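Local coordinates for cytochrome c2 (Rhodobacter sphaeroides, PDB 1CXC), which carries electrons as a soluble periplasmic heme protein, donating them to the oxidized bacteriochlorophyll of the photosynthetic reaction centre, at residues T28-N33 with W114-Q119. Residues are numbered along the deposited sequence; the frame is centred on the assembly and turned at random.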
ATOM      1  N   THR A  28      -5.598 -16.264  -4.365  1.00 19.88           N
ATOM      2  CA  THR A  28      -5.911 -15.194  -3.447  1.00 19.82           C
ATOM      3  C   THR A  28      -5.288 -15.465  -2.092  1.00 19.73           C
ATOM      4  O   THR A  28      -5.513 -16.518  -1.501  1.00 20.63           O
ATOM      5  CB  THR A  28      -7.420 -15.077  -3.228  1.00 19.13           C
ATOM      6  OG1 THR A  28      -7.983 -14.609  -4.440  1.00 19.48           O
ATOM      7  CG2 THR A  28      -7.732 -14.135  -2.086  1.00 18.34           C
ATOM      8  N   ILE A  29      -4.294 -14.688  -1.680  1.00 18.63           N
ATOM      9  CA  ILE A  29      -3.744 -14.928  -0.368  1.00 18.95           C
ATOM     10  C   ILE A  29      -4.488 -14.101   0.686  1.00 17.47           C
ATOM     11  O   ILE A  29      -4.759 -14.552   1.796  1.00 18.37           O
ATOM     12  CB  ILE A  29      -2.189 -14.762  -0.345  1.00 21.15           C
ATOM     13  CG1 ILE A  29      -1.758 -13.604   0.513  1.00 22.54           C
ATOM     14  CG2 ILE A  29      -1.571 -14.732  -1.736  1.00 19.29           C
ATOM     15  CD1 ILE A  29      -1.173 -14.102   1.840  1.00 24.07           C
ATOM     16  N   ALA A  30      -5.160 -13.048   0.270  1.00 16.44           N
ATOM     17  CA  ALA A  30      -5.924 -12.261   1.202  1.00 16.41           C
ATOM     18  C   ALA A  30      -6.806 -11.310   0.453  1.00 19.63           C
ATOM     19  O   ALA A  30      -6.505 -10.919  -0.662  1.00 18.55           O
ATOM     20  CB  ALA A  30      -5.028 -11.437   2.100  1.00 17.39           C
ATOM     21  N   GLY A  31      -8.076 -11.223   0.821  1.00 23.14           N
ATOM     22  CA  GLY A  31      -8.924 -10.317   0.085  1.00 26.83           C
ATOM     23  C   GLY A  31     -10.313 -10.864  -0.086  1.00 29.35           C
ATOM     24  O   GLY A  31     -10.449 -12.078  -0.176  1.00 29.40           O
ATOM     25  N   ARG A  32     -11.158 -10.020  -0.667  1.00 32.00           N
ATOM     26  CA  ARG A  32     -12.563 -10.331  -0.890  1.00 37.39           C
ATOM     27  C   ARG A  32     -13.015  -9.845  -2.276  1.00 36.13           C
ATOM     28  O   ARG A  32     -14.011  -9.119  -2.406  1.00 36.62           O
ATOM     29  CB  ARG A  32     -13.364  -9.618   0.185  1.00 41.98           C
ATOM     30  CG  ARG A  32     -14.575 -10.381   0.675  1.00 48.10           C
ATOM     31  CD  ARG A  32     -15.399  -9.463   1.568  1.00 55.82           C
ATOM     32  N   ASN A  33     -12.092  -9.926  -3.242  1.00 33.64           N
ATOM     33  CA  ASN A  33     -12.343  -9.498  -4.610  1.00 30.89           C
ATOM     34  C   ASN A  33     -12.626  -8.002  -4.797  1.00 28.16           C
ATOM     35  O   ASN A  33     -13.017  -7.577  -5.888  1.00 27.16           O
ATOM     36  CB  ASN A  33     -13.493 -10.301  -5.213  1.00 32.57           C
ATOM     37  N   TRP A 114       3.060  -4.175   7.598  1.00 11.60           N
ATOM     38  CA  TRP A 114       4.219  -4.233   6.718  1.00 11.20           C
ATOM     39  C   TRP A 114       4.949  -5.558   6.928  1.00 10.19           C
ATOM     40  O   TRP A 114       5.406  -6.195   5.979  1.00  8.97           O
ATOM     41  CB  TRP A 114       5.178  -3.068   7.000  1.00  8.87           C
ATOM     42  CG  TRP A 114       6.383  -3.090   6.032  1.00  8.96           C
ATOM     43  CD1 TRP A 114       7.623  -3.492   6.453  1.00 10.96           C
ATOM     44  CD2 TRP A 114       6.357  -2.799   4.694  1.00 10.01           C
ATOM     45  NE1 TRP A 114       8.408  -3.438   5.381  1.00 10.88           N
ATOM     46  CE2 TRP A 114       7.679  -3.049   4.309  1.00 12.14           C
ATOM     47  CE3 TRP A 114       5.417  -2.387   3.770  1.00 12.77           C
ATOM     48  CZ2 TRP A 114       8.072  -2.897   2.981  1.00 11.81           C
ATOM     49  CZ3 TRP A 114       5.815  -2.224   2.447  1.00 13.76           C
ATOM     50  CH2 TRP A 114       7.127  -2.474   2.054  1.00 14.36           C
ATOM     51  N   ALA A 115       5.048  -6.035   8.168  1.00  7.55           N
ATOM     52  CA  ALA A 115       5.720  -7.294   8.407  1.00  8.98           C
ATOM     53  C   ALA A 115       4.964  -8.463   7.766  1.00  9.47           C
ATOM     54  O   ALA A 115       5.560  -9.415   7.243  1.00  9.16           O
ATOM     55  CB  ALA A 115       5.830  -7.534   9.911  1.00  9.77           C
ATOM     56  N   TYR A 116       3.632  -8.356   7.719  1.00 10.47           N
ATOM     57  CA  TYR A 116       2.800  -9.377   7.102  1.00  9.34           C
ATOM     58  C   TYR A 116       3.028  -9.374   5.587  1.00  7.89           C
ATOM     59  O   TYR A 116       3.270 -10.404   4.963  1.00 10.06           O
ATOM     60  CB  TYR A 116       1.337  -9.059   7.455  1.00  9.66           C
ATOM     61  CG  TYR A 116       0.285  -9.814   6.654  1.00 12.78           C
ATOM     62  CD1 TYR A 116       0.263 -11.199   6.685  1.00 14.38           C
ATOM     63  CD2 TYR A 116      -0.626  -9.116   5.894  1.00 13.47           C
ATOM     64  CE1 TYR A 116      -0.674 -11.910   5.950  1.00 16.29           C
ATOM     65  CE2 TYR A 116      -1.561  -9.812   5.157  1.00 17.46           C
ATOM     66  CZ  TYR A 116      -1.580 -11.202   5.189  1.00 18.59           C
ATOM     67  OH  TYR A 116      -2.510 -11.901   4.431  1.00 19.93           O
ATOM     68  N   LEU A 117       3.220  -8.210   4.993  1.00 11.65           N
ATOM     69  CA  LEU A 117       3.455  -8.124   3.555  1.00 11.69           C
ATOM     70  C   LEU A 117       4.832  -8.646   3.191  1.00 11.58           C
ATOM     71  O   LEU A 117       5.048  -9.136   2.094  1.00 11.80           O
ATOM     72  CB  LEU A 117       3.314  -6.684   3.072  1.00 10.13           C
ATOM     73  CG  LEU A 117       1.944  -6.054   3.226  1.00  9.98           C
ATOM     74  CD1 LEU A 117       2.024  -4.583   2.862  1.00 12.71           C
ATOM     75  CD2 LEU A 117       0.921  -6.797   2.386  1.00 11.72           C
ATOM     76  N   GLN A 118       5.813  -8.476   4.063  1.00 13.63           N
ATOM     77  CA  GLN A 118       7.124  -9.013   3.798  1.00 13.90           C
ATOM     78  C   GLN A 118       7.066 -10.530   3.891  1.00 16.81           C
ATOM     79  O   GLN A 118       8.012 -11.224   3.517  1.00 18.06           O
ATOM     80  CB  GLN A 118       8.120  -8.465   4.807  1.00 12.22           C
ATOM     81  CG  GLN A 118       8.597  -7.082   4.406  1.00 15.29           C
ATOM     82  CD  GLN A 118       9.761  -7.144   3.410  1.00 16.47           C
ATOM     83  OE1 GLN A 118      10.633  -6.293   3.396  1.00 19.64           O
ATOM     84  NE2 GLN A 118       9.844  -8.149   2.552  1.00 12.36           N
ATOM     85  N   GLN A 119       6.012 -11.090   4.499  1.00 18.08           N
ATOM     86  CA  GLN A 119       5.909 -12.534   4.570  1.00 20.23           C
ATOM     87  C   GLN A 119       5.122 -13.098   3.418  1.00 19.85           C
ATOM     88  O   GLN A 119       5.535 -14.051   2.796  1.00 18.93           O
ATOM     89  CB  GLN A 119       5.168 -13.013   5.807  1.00 26.61           C
ATOM     90  CG  GLN A 119       5.837 -12.633   7.107  1.00 37.65           C
ATOM     91  CD  GLN A 119       7.210 -13.243   7.232  1.00 43.40           C
ATOM     92  OE1 GLN A 119       7.421 -14.415   6.934  1.00 47.98           O
ATOM     93  NE2 GLN A 119       8.193 -12.442   7.628  1.00 50.84           N
TER
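With CG anti to the backbone N (chi1 167°), Tyr-116 sends its ring out from the helix, and the hydroxyl at its far end arrives at Ile-29 and Ala-30. Ile-29 reaches back from the opposite direction, its chi1 of 115° and chi2 of 105° both far from staggered values, and brings CD1 up to the ring end. There CD1 of Ile-29 lies 3.7 Å from OH of Tyr-116 and 4.4 Å from CZ of Tyr-116, approaching the ring obliquely. The methyl of Ala-30 is the closer neighbour, with CB 3.5 Å from OH of Tyr-116. Both methyls meet the hydroxyl oxygen, from directions roughly at right angles to each other, and the contact is purely van der Waals. It buries 87 Å² in all, and CA of Ala-30 and CA of Leu-117 are 10.5 Å from each other, a distance spanned mostly by the tyrosine side chain. The side chain of Tyr-116 is about 8 Å from the bound heme c. The two residues that supply these methyls form a classic beta bulge; both face Ile-21 of strand 21-22 and make backbone hydrogen bonds with it. Tyr-116 also touches Ile-21 and, on helix 5-11, Ala-9, whereas Ala-30 packs on Phe-12; the C-terminal helix 107-120 of this cytochrome c fold is thereby joined at the protein surface to the N-terminal helix and the small antiparallel pair 21-22 and 28-30.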